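PDB 6KS5: type IV secretion protein Dot, which acts as a deubiquitinase, a hydrolase that regulates the association of polyubiquitin chains with the Legionella phagosome. Local coordinates for residues E159-F164 and K198-A203; L165-N170 and K185-S190; Q112-S117 and L208-L213. One frame throughout, in Å; residues are numbered along the deposited sequence.

Contact 1. Residues E159-F164 and K198-A203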
ATOM      1  N   GLU A 159      13.483   1.798  -2.000  1.00 66.87           N
ATOM      2  CA  GLU A 159      13.652   2.853  -1.007  1.00 70.60           C
ATOM      3  C   GLU A 159      13.929   2.286   0.378  1.00 71.83           C
ATOM      4  O   GLU A 159      14.738   2.842   1.128  1.00 74.31           O
ATOM      5  CB  GLU A 159      12.418   3.749  -0.973  1.00 72.93           C
ATOM      6  CG  GLU A 159      12.626   5.063  -1.692  1.00 74.49           C
ATOM      7  CD  GLU A 159      11.776   6.188  -1.127  1.00 79.00           C
ATOM      8  OE1 GLU A 159      11.776   7.288  -1.722  1.00 81.06           O
ATOM      9  OE2 GLU A 159      11.102   5.967  -0.097  1.00 80.61           O
ATOM     10  N   ALA A 160      13.274   1.178   0.733  1.00 68.14           N
ATOM     11  CA  ALA A 160      13.484   0.597   2.052  1.00 69.14           C
ATOM     12  C   ALA A 160      14.928   0.146   2.235  1.00 70.12           C
ATOM     13  O   ALA A 160      15.520   0.364   3.298  1.00 73.41           O
ATOM     14  CB  ALA A 160      12.522  -0.570   2.271  1.00 65.57           C
ATOM     15  N   ASN A 161      15.517  -0.472   1.209  1.00 67.66           N
ATOM     16  CA  ASN A 161      16.884  -0.981   1.268  1.00 68.64           C
ATOM     17  C   ASN A 161      17.850  -0.106   0.474  1.00 70.48           C
ATOM     18  O   ASN A 161      18.792  -0.602  -0.148  1.00 69.16           O
ATOM     19  CB  ASN A 161      16.953  -2.420   0.772  1.00 65.04           C
ATOM     20  CG  ASN A 161      15.820  -3.270   1.294  1.00 62.74           C
ATOM     21  OD1 ASN A 161      15.833  -3.713   2.439  1.00 64.46           O
ATOM     22  ND2 ASN A 161      14.821  -3.499   0.448  1.00 58.26           N
ATOM     23  N   GLU A 162      17.633   1.211   0.503  1.00 69.27           N
ATOM     24  CA  GLU A 162      18.460   2.121  -0.282  1.00 69.95           C
ATOM     25  C   GLU A 162      19.923   2.053   0.134  1.00 73.54           C
ATOM     26  O   GLU A 162      20.820   2.048  -0.719  1.00 73.22           O
ATOM     27  CB  GLU A 162      17.940   3.549  -0.143  1.00 71.75           C
ATOM     28  CG  GLU A 162      18.681   4.572  -0.995  1.00 74.06           C
ATOM     29  CD  GLU A 162      17.752   5.633  -1.554  1.00 76.84           C
ATOM     30  OE1 GLU A 162      16.592   5.286  -1.860  1.00 75.35           O
ATOM     31  OE2 GLU A 162      18.176   6.804  -1.692  1.00 80.35           O
ATOM     32  N   ALA A 163      20.187   2.006   1.442  1.00 69.84           N
ATOM     33  CA  ALA A 163      21.565   2.042   1.918  1.00 71.74           C
ATOM     34  C   ALA A 163      22.339   0.808   1.473  1.00 71.66           C
ATOM     35  O   ALA A 163      23.469   0.919   0.986  1.00 72.81           O
ATOM     36  CB  ALA A 163      21.589   2.176   3.439  1.00 71.31           C
ATOM     37  N   PHE A 164      21.746  -0.378   1.623  1.00 72.54           N
ATOM     38  CA  PHE A 164      22.440  -1.596   1.215  1.00 72.05           C
ATOM     39  C   PHE A 164      22.601  -1.656  -0.299  1.00 70.48           C
ATOM     40  O   PHE A 164      23.635  -2.113  -0.799  1.00 71.17           O
ATOM     41  CB  PHE A 164      21.694  -2.828   1.727  1.00 72.38           C
ATOM     42  CG  PHE A 164      22.145  -4.118   1.096  1.00 72.90           C
ATOM     43  CD1 PHE A 164      23.227  -4.813   1.608  1.00 74.06           C
ATOM     44  CD2 PHE A 164      21.488  -4.634  -0.013  1.00 71.17           C
ATOM     45  CE1 PHE A 164      23.644  -5.996   1.027  1.00 74.23           C
ATOM     46  CE2 PHE A 164      21.902  -5.813  -0.598  1.00 71.28           C
ATOM     47  CZ  PHE A 164      22.979  -6.495  -0.077  1.00 73.13           C
ATOM     48  N   LYS A 198      20.627 -12.532   0.149  1.00 73.87           N
ATOM     49  CA  LYS A 198      19.866 -13.313   1.118  1.00 73.39           C
ATOM     50  C   LYS A 198      20.338 -13.042   2.544  1.00 73.72           C
ATOM     51  O   LYS A 198      19.518 -12.900   3.459  1.00 72.94           O
ATOM     52  CB  LYS A 198      19.979 -14.799   0.785  1.00 73.46           C
ATOM     53  CG  LYS A 198      19.020 -15.696   1.549  1.00 72.85           C
ATOM     54  CD  LYS A 198      18.965 -17.085   0.924  1.00 73.96           C
ATOM     55  CE  LYS A 198      18.657 -18.154   1.957  1.00 75.46           C
ATOM     56  NZ  LYS A 198      17.566 -17.724   2.872  1.00 74.33           N
ATOM     57  N   ASN A 199      21.657 -12.960   2.749  1.00 76.10           N
ATOM     58  CA  ASN A 199      22.183 -12.672   4.079  1.00 75.86           C
ATOM     59  C   ASN A 199      21.724 -11.308   4.569  1.00 74.26           C
ATOM     60  O   ASN A 199      21.476 -11.119   5.766  1.00 73.99           O
ATOM     61  CB  ASN A 199      23.708 -12.737   4.075  1.00 76.82           C
ATOM     62  CG  ASN A 199      24.228 -14.150   4.108  1.00 78.26           C
ATOM     63  OD1 ASN A 199      23.530 -15.072   4.526  1.00 77.82           O
ATOM     64  ND2 ASN A 199      25.470 -14.328   3.676  1.00 79.96           N
ATOM     65  N   TYR A 200      21.630 -10.334   3.661  1.00 74.93           N
ATOM     66  CA  TYR A 200      21.089  -9.036   4.039  1.00 74.72           C
ATOM     67  C   TYR A 200      19.595  -9.130   4.294  1.00 72.18           C
ATOM     68  O   TYR A 200      19.084  -8.545   5.257  1.00 71.01           O
ATOM     69  CB  TYR A 200      21.378  -8.006   2.951  1.00 75.45           C
ATOM     70  CG  TYR A 200      20.580  -6.737   3.108  1.00 74.28           C
ATOM     71  CD1 TYR A 200      20.839  -5.865   4.149  1.00 75.33           C
ATOM     72  CD2 TYR A 200      19.561  -6.412   2.217  1.00 71.29           C
ATOM     73  CE1 TYR A 200      20.116  -4.703   4.302  1.00 74.65           C
ATOM     74  CE2 TYR A 200      18.828  -5.246   2.361  1.00 69.59           C
ATOM     75  CZ  TYR A 200      19.111  -4.395   3.408  1.00 71.50           C
ATOM     76  OH  TYR A 200      18.398  -3.229   3.575  1.00 71.04           O
ATOM     77  N   TRP A 201      18.891  -9.897   3.458  1.00 78.96           N
ATOM     78  CA  TRP A 201      17.434  -9.951   3.508  1.00 75.61           C
ATOM     79  C   TRP A 201      16.941 -10.575   4.808  1.00 76.13           C
ATOM     80  O   TRP A 201      16.123  -9.984   5.524  1.00 74.20           O
ATOM     81  CB  TRP A 201      16.907 -10.735   2.307  1.00 75.14           C
ATOM     82  CG  TRP A 201      15.439 -10.619   2.129  1.00 72.10           C
ATOM     83  CD1 TRP A 201      14.510 -11.601   2.304  1.00 71.90           C
ATOM     84  CD2 TRP A 201      14.721  -9.449   1.738  1.00 69.11           C
ATOM     85  NE1 TRP A 201      13.255 -11.112   2.047  1.00 69.87           N
ATOM     86  CE2 TRP A 201      13.358  -9.789   1.700  1.00 68.21           C
ATOM     87  CE3 TRP A 201      15.099  -8.143   1.418  1.00 69.17           C
ATOM     88  CZ2 TRP A 201      12.372  -8.873   1.346  1.00 66.27           C
ATOM     89  CZ3 TRP A 201      14.119  -7.231   1.074  1.00 67.22           C
ATOM     90  CH2 TRP A 201      12.768  -7.600   1.036  1.00 65.49           C
ATOM     91  N   ASP A 202      17.419 -11.785   5.123  1.00 78.37           N
ATOM     92  CA  ASP A 202      16.928 -12.490   6.301  1.00 78.53           C
ATOM     93  C   ASP A 202      17.370 -11.827   7.593  1.00 80.06           C
ATOM     94  O   ASP A 202      16.746 -12.053   8.636  1.00 81.52           O
ATOM     95  CB  ASP A 202      17.391 -13.946   6.297  1.00 81.98           C
ATOM     96  CG  ASP A 202      16.785 -14.755   5.163  1.00 83.79           C
ATOM     97  OD1 ASP A 202      15.587 -14.570   4.836  1.00 82.48           O
ATOM     98  OD2 ASP A 202      17.518 -15.596   4.600  1.00 86.61           O
ATOM     99  N   ALA A 203      18.431 -11.022   7.554  1.00 77.54           N
ATOM    100  CA  ALA A 203      18.883 -10.364   8.772  1.00 78.97           C
ATOM    101  C   ALA A 203      18.067  -9.109   9.041  1.00 77.64           C
ATOM    102  O   ALA A 203      17.368  -9.017  10.057  1.00 78.60           O
ATOM    103  CB  ALA A 203      20.377 -10.031   8.682  1.00 80.62           C
TER
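The phenol oxygen OH of Tyr200 donates a hydrogen bond to OD1 of Asn161 at 2.8 Å. The donor lies in the carbonyl plane of the amide and meets a lone pair of OD1, at a C=O...donor angle of 109°. The amide itself stands almost upright to the phenol ring, which it approaches from the ring's edge. Asn161 sits in the break between helix 155-160 and helix 162-173, and its other amide atom, ND2, bonds back to the carbonyl of Leu157 in the preceding turn while resting at the rim of the Trp201 indole, 3.8 Å from CZ3. Both ends of the amide are therefore used, which fixes its rotation. One turn further on, Phe164 lies flat on a face of the same tyrosine in an offset stack, with centroids 3.9 Å apart and planes at 3°. The two side chains run in opposite directions, each with CG anti to its backbone N (chi1 166° in Tyr200), so that each CB comes over the other ring: Phe164 CB is 3.6 Å from the Tyr200 centroid, and Tyr200 CB is 3.8 Å from that of Phe164. The contact joins helices 155-160 and 162-173, at the break between them, to helix 193-214. With Phe164 backing one face, the bond at OH limits the tilt and slide of the phenol, and the buried OH and OD1 satisfy each other.

Contact 2. Residues L165-N170 and K185-S190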
ATOM      1  N   LEU A 165      21.590  -1.207  -1.045  1.00 75.09           N
ATOM      2  CA  LEU A 165      21.673  -1.283  -2.498  1.00 72.37           C
ATOM      3  C   LEU A 165      22.722  -0.321  -3.044  1.00 72.04           C
ATOM      4  O   LEU A 165      23.461  -0.669  -3.970  1.00 70.26           O
ATOM      5  CB  LEU A 165      20.304  -1.007  -3.124  1.00 69.26           C
ATOM      6  CG  LEU A 165      19.345  -2.204  -3.165  1.00 65.55           C
ATOM      7  CD1 LEU A 165      17.922  -1.770  -3.507  1.00 63.52           C
ATOM      8  CD2 LEU A 165      19.836  -3.267  -4.137  1.00 64.61           C
ATOM      9  N   GLU A 166      22.812   0.887  -2.480  1.00 74.03           N
ATOM     10  CA  GLU A 166      23.848   1.820  -2.916  1.00 75.96           C
ATOM     11  C   GLU A 166      25.235   1.276  -2.609  1.00 77.37           C
ATOM     12  O   GLU A 166      26.146   1.356  -3.443  1.00 77.01           O
ATOM     13  CB  GLU A 166      23.652   3.181  -2.257  1.00 77.19           C
ATOM     14  CG  GLU A 166      22.658   4.064  -2.983  1.00 77.61           C
ATOM     15  CD  GLU A 166      22.905   4.110  -4.480  1.00 77.85           C
ATOM     16  OE1 GLU A 166      24.045   4.425  -4.889  1.00 78.98           O
ATOM     17  OE2 GLU A 166      21.954   3.823  -5.243  1.00 75.86           O
ATOM     18  N   TYR A 167      25.411   0.713  -1.416  1.00 74.63           N
ATOM     19  CA  TYR A 167      26.644  -0.005  -1.132  1.00 76.24           C
ATOM     20  C   TYR A 167      26.822  -1.169  -2.099  1.00 75.94           C
ATOM     21  O   TYR A 167      27.920  -1.391  -2.614  1.00 76.13           O
ATOM     22  CB  TYR A 167      26.644  -0.488   0.317  1.00 77.41           C
ATOM     23  CG  TYR A 167      27.926  -1.166   0.723  1.00 76.95           C
ATOM     24  CD1 TYR A 167      29.072  -0.427   0.996  1.00 77.87           C
ATOM     25  CD2 TYR A 167      27.993  -2.544   0.832  1.00 76.43           C
ATOM     26  CE1 TYR A 167      30.249  -1.047   1.364  1.00 77.62           C
ATOM     27  CE2 TYR A 167      29.161  -3.173   1.198  1.00 76.62           C
ATOM     28  CZ  TYR A 167      30.285  -2.425   1.460  1.00 77.57           C
ATOM     29  OH  TYR A 167      31.444  -3.069   1.820  1.00 76.70           O
ATOM     30  N   PHE A 168      25.738  -1.900  -2.381  1.00 77.86           N
ATOM     31  CA  PHE A 168      25.800  -3.023  -3.316  1.00 75.33           C
ATOM     32  C   PHE A 168      26.219  -2.568  -4.708  1.00 73.50           C
ATOM     33  O   PHE A 168      26.976  -3.263  -5.395  1.00 73.18           O
ATOM     34  CB  PHE A 168      24.440  -3.722  -3.368  1.00 74.80           C
ATOM     35  CG  PHE A 168      24.423  -4.987  -4.183  1.00 74.47           C
ATOM     36  CD1 PHE A 168      25.508  -5.841  -4.191  1.00 75.52           C
ATOM     37  CD2 PHE A 168      23.295  -5.336  -4.915  1.00 72.58           C
ATOM     38  CE1 PHE A 168      25.484  -7.012  -4.928  1.00 74.70           C
ATOM     39  CE2 PHE A 168      23.262  -6.506  -5.658  1.00 72.08           C
ATOM     40  CZ  PHE A 168      24.363  -7.347  -5.661  1.00 73.06           C
ATOM     41  N   TYR A 169      25.748  -1.398  -5.139  1.00 74.79           N
ATOM     42  CA  TYR A 169      26.043  -0.937  -6.489  1.00 74.17           C
ATOM     43  C   TYR A 169      27.520  -0.598  -6.644  1.00 74.98           C
ATOM     44  O   TYR A 169      28.239  -1.233  -7.426  1.00 73.99           O
ATOM     45  CB  TYR A 169      25.177   0.277  -6.829  1.00 74.24           C
ATOM     46  CG  TYR A 169      25.640   1.023  -8.058  1.00 74.55           C
ATOM     47  CD1 TYR A 169      25.504   0.465  -9.323  1.00 73.99           C
ATOM     48  CD2 TYR A 169      26.206   2.286  -7.956  1.00 76.68           C
ATOM     49  CE1 TYR A 169      25.927   1.143 -10.451  1.00 77.11           C
ATOM     50  CE2 TYR A 169      26.631   2.972  -9.078  1.00 78.55           C
ATOM     51  CZ  TYR A 169      26.489   2.397 -10.321  1.00 80.20           C
ATOM     52  OH  TYR A 169      26.909   3.079 -11.443  1.00 85.66           O
ATOM     53  N   ASN A 170      27.994   0.396  -5.889  1.00 82.86           N
ATOM     54  CA  ASN A 170      29.354   0.873  -6.084  1.00 83.46           C
ATOM     55  C   ASN A 170      30.388  -0.151  -5.634  1.00 82.82           C
ATOM     56  O   ASN A 170      31.530  -0.111  -6.098  1.00 83.32           O
ATOM     57  CB  ASN A 170      29.547   2.210  -5.359  1.00 85.16           C
ATOM     58  CG  ASN A 170      29.629   2.055  -3.850  1.00 84.87           C
ATOM     59  OD1 ASN A 170      28.640   2.243  -3.140  1.00 82.21           O
ATOM     60  ND2 ASN A 170      30.826   1.760  -3.347  1.00 86.97           N
ATOM     61  N   LYS A 185      29.557  -7.370   6.265  1.00 81.67           N
ATOM     62  CA  LYS A 185      29.451  -8.696   6.868  1.00 82.24           C
ATOM     63  C   LYS A 185      28.795  -9.686   5.913  1.00 82.96           C
ATOM     64  O   LYS A 185      29.207 -10.850   5.834  1.00 84.43           O
ATOM     65  CB  LYS A 185      28.666  -8.612   8.178  1.00 82.96           C
ATOM     66  CG  LYS A 185      27.434  -7.705   8.107  1.00 82.19           C
ATOM     67  CD  LYS A 185      26.742  -7.566   9.462  1.00 83.42           C
ATOM     68  CE  LYS A 185      25.970  -8.831   9.824  1.00 84.48           C
ATOM     69  NZ  LYS A 185      24.935  -8.586  10.877  1.00 86.05           N
ATOM     70  N   TYR A 186      27.771  -9.242   5.176  1.00 82.87           N
ATOM     71  CA  TYR A 186      27.054 -10.124   4.259  1.00 81.09           C
ATOM     72  C   TYR A 186      27.835 -10.427   2.986  1.00 80.44           C
ATOM     73  O   TYR A 186      27.383 -11.261   2.194  1.00 79.85           O
ATOM     74  CB  TYR A 186      25.698  -9.520   3.873  1.00 79.15           C
ATOM     75  CG  TYR A 186      24.940  -8.839   4.992  1.00 79.10           C
ATOM     76  CD1 TYR A 186      24.402  -9.573   6.040  1.00 80.46           C
ATOM     77  CD2 TYR A 186      24.735  -7.464   4.982  1.00 78.36           C
ATOM     78  CE1 TYR A 186      23.700  -8.954   7.062  1.00 80.68           C
ATOM     79  CE2 TYR A 186      24.032  -6.837   5.996  1.00 79.38           C
ATOM     80  CZ  TYR A 186      23.519  -7.588   7.034  1.00 80.31           C
ATOM     81  OH  TYR A 186      22.823  -6.974   8.050  1.00 81.21           O
ATOM     82  N   PHE A 187      28.979  -9.777   2.767  1.00 82.03           N
ATOM     83  CA  PHE A 187      29.718  -9.885   1.514  1.00 81.60           C
ATOM     84  C   PHE A 187      31.013 -10.677   1.622  1.00 83.48           C
ATOM     85  O   PHE A 187      31.362 -11.398   0.685  1.00 83.62           O
ATOM     86  CB  PHE A 187      30.020  -8.484   0.965  1.00 80.11           C
ATOM     87  CG  PHE A 187      28.859  -7.857   0.241  1.00 80.26           C
ATOM     88  CD1 PHE A 187      28.507  -8.286  -1.031  1.00 79.37           C
ATOM     89  CD2 PHE A 187      28.118  -6.845   0.830  1.00 81.05           C
ATOM     90  CE1 PHE A 187      27.437  -7.716  -1.703  1.00 78.47           C
ATOM     91  CE2 PHE A 187      27.052  -6.272   0.161  1.00 81.42           C
ATOM     92  CZ  PHE A 187      26.711  -6.710  -1.106  1.00 79.33           C
ATOM     93  N   VAL A 188      31.750 -10.571   2.719  1.00 91.02           N
ATOM     94  CA  VAL A 188      32.917 -11.428   2.900  1.00 91.12           C
ATOM     95  C   VAL A 188      32.448 -12.826   3.291  1.00 92.27           C
ATOM     96  O   VAL A 188      31.404 -12.997   3.936  1.00 93.26           O
ATOM     97  CB  VAL A 188      33.892 -10.839   3.940  1.00 92.42           C
ATOM     98  CG1 VAL A 188      34.490  -9.528   3.434  1.00 91.34           C
ATOM     99  CG2 VAL A 188      33.181 -10.631   5.260  1.00 93.75           C
ATOM    100  N   GLY A 189      33.217 -13.837   2.896  1.00 94.82           N
ATOM    101  CA  GLY A 189      32.795 -15.219   3.096  1.00 95.89           C
ATOM    102  C   GLY A 189      31.518 -15.571   2.363  1.00 95.51           C
ATOM    103  O   GLY A 189      30.729 -16.398   2.843  1.00 97.02           O
ATOM    104  N   SER A 190      31.295 -14.962   1.204  1.00100.85           N
ATOM    105  CA  SER A 190      30.087 -15.174   0.425  1.00 99.76           C
ATOM    106  C   SER A 190      30.415 -15.959  -0.833  1.00 98.79           C
ATOM    107  O   SER A 190      31.427 -15.700  -1.495  1.00 96.82           O
ATOM    108  CB  SER A 190      29.434 -13.849   0.036  1.00 98.21           C
ATOM    109  OG  SER A 190      30.352 -13.026  -0.663  1.00 96.65           O
TER
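An aromatic cluster of Tyr167, Phe168 and Phe187 closes the connection between helix 162-173 and helix 193-214. Phe187, from the loop, reaches toward two consecutive residues of the first helix, touching Phe168 with CZ and CE1 and Tyr167 with CE2 and CD2. Its CZ lies 3.4 Å from CD1 of Phe168, and its CE1 is 3.8 Å from Phe168 CE1, which meets the Phe187 ring at the edge. Although these two rings are inclined by only 29°, they are slid so far apart that they barely overlap, with centroids 5.7 Å from each other. Tyr167 meets the neighbouring side of the same ring: Phe187 CD2 comes to the tyrosine edge, 3.8 Å from CE2, and the planes meet obliquely, at 60°.

In the fold, the loop between helices 162-173 and 193-214 returns here to pack on the first of them. The side chain of Phe187 leaves the loop with CG anti to its carbonyl carbon (chi1 -80°), which points the ring at the helix and into the angle between Tyr167 and Phe168. Immediately after Phe187 the chain reverses in a type II beta turn that ends at Ser190, with Gly189 at positive phi. Helix 193-214 supplies further packing, with Ala196 against Phe187 and Ile197 against Phe168, while Lys138 of helix 130-140 also touches Phe168. The preceding loop residue, Tyr186, is tied to helix 193-214 by a hydrogen bond from its hydroxyl to Glu204.

Contact 3. Residues Q112-S117 and L208-L213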
ATOM      1  N   GLN A 112       1.390  -8.156   9.483  1.00 79.28           N
ATOM      2  CA  GLN A 112       1.024  -9.534   9.206  1.00 83.27           C
ATOM      3  C   GLN A 112       2.052 -10.254   8.347  1.00 87.32           C
ATOM      4  O   GLN A 112       1.970 -11.480   8.214  1.00 90.70           O
ATOM      5  CB  GLN A 112      -0.352  -9.594   8.531  1.00 86.32           C
ATOM      6  N   LEU A 113       3.017  -9.539   7.771  1.00 83.53           N
ATOM      7  CA  LEU A 113       4.037 -10.177   6.942  1.00 86.23           C
ATOM      8  C   LEU A 113       5.436  -9.771   7.379  1.00 85.64           C
ATOM      9  O   LEU A 113       6.339  -9.606   6.557  1.00 87.78           O
ATOM     10  CB  LEU A 113       3.821  -9.878   5.459  1.00 83.36           C
ATOM     11  CG  LEU A 113       3.413  -8.485   4.959  1.00 78.99           C
ATOM     12  CD1 LEU A 113       4.554  -7.481   5.043  1.00 76.97           C
ATOM     13  CD2 LEU A 113       2.848  -8.570   3.540  1.00 80.68           C
ATOM     14  N   VAL A 114       5.650  -9.621   8.683  1.00 84.05           N
ATOM     15  CA  VAL A 114       6.980  -9.359   9.205  1.00 84.64           C
ATOM     16  C   VAL A 114       7.529 -10.539  10.004  1.00 86.44           C
ATOM     17  O   VAL A 114       8.743 -10.779   9.978  1.00 86.51           O
ATOM     18  CB  VAL A 114       7.011  -8.062  10.045  1.00 85.77           C
ATOM     19  CG1 VAL A 114       6.198  -8.213  11.318  1.00 89.29           C
ATOM     20  CG2 VAL A 114       8.450  -7.648  10.358  1.00 86.14           C
ATOM     21  N   ASN A 115       6.674 -11.284  10.707  1.00 87.54           N
ATOM     22  CA  ASN A 115       7.043 -12.557  11.310  1.00 90.27           C
ATOM     23  C   ASN A 115       6.601 -13.743  10.461  1.00 89.92           C
ATOM     24  O   ASN A 115       6.549 -14.872  10.961  1.00 94.28           O
ATOM     25  CB  ASN A 115       6.454 -12.671  12.715  1.00 95.97           C
ATOM     26  CG  ASN A 115       6.408 -11.343  13.439  1.00 97.85           C
ATOM     27  OD1 ASN A 115       5.420 -10.610  13.352  1.00 97.97           O
ATOM     28  ND2 ASN A 115       7.477 -11.023  14.165  1.00 98.78           N
ATOM     29  N   ASN A 116       6.256 -13.506   9.197  1.00 87.98           N
ATOM     30  CA  ASN A 116       5.904 -14.573   8.261  1.00 88.48           C
ATOM     31  C   ASN A 116       7.172 -14.939   7.502  1.00 87.80           C
ATOM     32  O   ASN A 116       7.524 -14.321   6.496  1.00 86.39           O
ATOM     33  CB  ASN A 116       4.782 -14.129   7.326  1.00 87.47           C
ATOM     34  CG  ASN A 116       4.264 -15.258   6.438  1.00 88.54           C
ATOM     35  OD1 ASN A 116       4.937 -16.267   6.221  1.00 88.55           O
ATOM     36  ND2 ASN A 116       3.055 -15.084   5.924  1.00 89.45           N
ATOM     37  N   SER A 117       7.874 -15.960   8.000  1.00 87.08           N
ATOM     38  CA  SER A 117       9.115 -16.377   7.356  1.00 85.63           C
ATOM     39  C   SER A 117       8.862 -16.981   5.982  1.00 85.67           C
ATOM     40  O   SER A 117       9.729 -16.898   5.104  1.00 86.15           O
ATOM     41  CB  SER A 117       9.853 -17.377   8.239  1.00 88.36           C
ATOM     42  OG  SER A 117       9.272 -18.661   8.127  1.00 91.16           O
ATOM     43  N   LEU A 208      13.038  -4.134   7.317  1.00 67.39           N
ATOM     44  CA  LEU A 208      13.091  -2.763   6.810  1.00 69.40           C
ATOM     45  C   LEU A 208      12.039  -2.535   5.735  1.00 69.11           C
ATOM     46  O   LEU A 208      11.426  -1.462   5.658  1.00 71.82           O
ATOM     47  CB  LEU A 208      14.476  -2.469   6.240  1.00 70.13           C
ATOM     48  CG  LEU A 208      15.619  -2.091   7.169  1.00 72.09           C
ATOM     49  CD1 LEU A 208      16.899  -2.078   6.369  1.00 71.54           C
ATOM     50  CD2 LEU A 208      15.364  -0.738   7.802  1.00 74.41           C
ATOM     51  N   TYR A 209      11.821  -3.542   4.896  1.00 73.32           N
ATOM     52  CA  TYR A 209      10.806  -3.452   3.858  1.00 71.42           C
ATOM     53  C   TYR A 209       9.418  -3.328   4.463  1.00 72.22           C
ATOM     54  O   TYR A 209       8.614  -2.493   4.027  1.00 74.16           O
ATOM     55  CB  TYR A 209      10.913  -4.681   2.970  1.00 68.37           C
ATOM     56  CG  TYR A 209       9.969  -4.737   1.800  1.00 67.53           C
ATOM     57  CD1 TYR A 209       9.895  -3.703   0.879  1.00 68.76           C
ATOM     58  CD2 TYR A 209       9.178  -5.854   1.596  1.00 66.95           C
ATOM     59  CE1 TYR A 209       9.045  -3.783  -0.205  1.00 69.89           C
ATOM     60  CE2 TYR A 209       8.333  -5.942   0.525  1.00 68.89           C
ATOM     61  CZ  TYR A 209       8.267  -4.910  -0.372  1.00 71.07           C
ATOM     62  OH  TYR A 209       7.405  -5.023  -1.441  1.00 74.96           O
ATOM     63  N   CYS A 210       9.123  -4.131   5.486  1.00 70.42           N
ATOM     64  CA  CYS A 210       7.796  -4.049   6.072  1.00 72.38           C
ATOM     65  C   CYS A 210       7.618  -2.725   6.811  1.00 75.63           C
ATOM     66  O   CYS A 210       6.518  -2.170   6.841  1.00 76.56           O
ATOM     67  CB  CYS A 210       7.573  -5.264   6.971  1.00 72.10           C
ATOM     68  SG  CYS A 210       7.796  -6.792   6.058  1.00 69.39           S
ATOM     69  N   GLN A 211       8.691  -2.169   7.361  1.00 69.39           N
ATOM     70  CA  GLN A 211       8.572  -0.884   8.047  1.00 71.59           C
ATOM     71  C   GLN A 211       8.323   0.262   7.072  1.00 72.12           C
ATOM     72  O   GLN A 211       7.724   1.278   7.446  1.00 74.25           O
ATOM     73  CB  GLN A 211       9.830  -0.630   8.877  1.00 72.70           C
ATOM     74  CG  GLN A 211      10.031  -1.686   9.937  1.00 72.07           C
ATOM     75  CD  GLN A 211      11.134  -1.344  10.917  1.00 73.91           C
ATOM     76  OE1 GLN A 211      12.278  -1.077  10.532  1.00 73.18           O
ATOM     77  NE2 GLN A 211      10.801  -1.367  12.199  1.00 75.21           N
ATOM     78  N   HIS A 212       8.755   0.117   5.821  1.00 67.97           N
ATOM     79  CA  HIS A 212       8.580   1.180   4.841  1.00 69.24           C
ATOM     80  C   HIS A 212       7.210   1.145   4.188  1.00 70.35           C
ATOM     81  O   HIS A 212       6.666   2.207   3.868  1.00 73.15           O
ATOM     82  CB  HIS A 212       9.667   1.096   3.767  1.00 68.37           C
ATOM     83  CG  HIS A 212       9.712   2.283   2.859  1.00 70.19           C
ATOM     84  ND1 HIS A 212       9.814   3.572   3.330  1.00 72.60           N
ATOM     85  CD2 HIS A 212       9.676   2.377   1.509  1.00 70.11           C
ATOM     86  CE1 HIS A 212       9.842   4.411   2.310  1.00 73.28           C
ATOM     87  NE2 HIS A 212       9.758   3.712   1.193  1.00 71.76           N
ATOM     88  N   LEU A 213       6.636  -0.045   3.996  1.00 73.41           N
ATOM     89  CA  LEU A 213       5.303  -0.143   3.416  1.00 73.00           C
ATOM     90  C   LEU A 213       4.233   0.448   4.319  1.00 74.18           C
ATOM     91  O   LEU A 213       3.157   0.812   3.831  1.00 75.04           O
ATOM     92  CB  LEU A 213       4.952  -1.601   3.126  1.00 70.75           C
ATOM     93  CG  LEU A 213       5.817  -2.359   2.128  1.00 69.41           C
ATOM     94  CD1 LEU A 213       5.568  -3.848   2.267  1.00 67.90           C
ATOM     95  CD2 LEU A 213       5.511  -1.877   0.726  1.00 69.77           C
TER
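Cys210 projects its thiol from helix 193-214 into the bend of the loop that links helix 95-112 to helix 117-122, meeting Leu113 and Val114. The sulfur meets two parts of one residue: SG lies 3.5 Å from the CD1 methyl of Leu113 and 3.2 Å from that residue's carbonyl O. Beside it, the CB atoms of Val114 and Cys210 face each other at 4.2 Å, and these residues form the closest CA pair of the two segments, 6.2 Å apart. The thiol takes its place with SG anti to the carbonyl carbon of Cys210 (chi1 -57°). Leu113 brings its methyl there with CG wedged between its own backbone N and carbonyl carbon (chi1 41°).

Further out, other parts of the chain meet both segments. The carbonyl of Leu113 also receives a weak hydrogen bond from the hydroxyl of Tyr206, one turn before Cys210, and Val114 packs on Ile55. On the helix, Tyr209 and Leu213 both touch Glu224 of helix 222-231, and CD1 of Leu213 lies 3.8 Å above the Tyr209 ring, toward its rim. Past the bend, Asn116 serves as N-cap of helix 117-122, its OD1 accepting a hydrogen bond from the backbone N of Val119.

The contacts lie at different distances from the chain centre: contact 3 is centred about 12 Å from it, contact 1 about 19 Å and contact 2 about 29 Å. All four touching residues of contact 1 are buried, whereas contact 2 includes the partly exposed Tyr167 and contact 3 the partly exposed Val114. Helix 193-214 serves contacts 1 and 3, and helix 162-173 contacts 1 and 2, which leaves contact 1 in the middle. It touches contact 2 through Phe164 CE1 and Phe187 CE2, 3.5 Å apart, and contact 3 through the Tyr200 hydroxyl and Leu208. Aromatic rings dominate contacts 1 and 2, joined in contact 1 by an amide-phenol bond; contact 3 sets a thiol against a carbonyl and aliphatic groups.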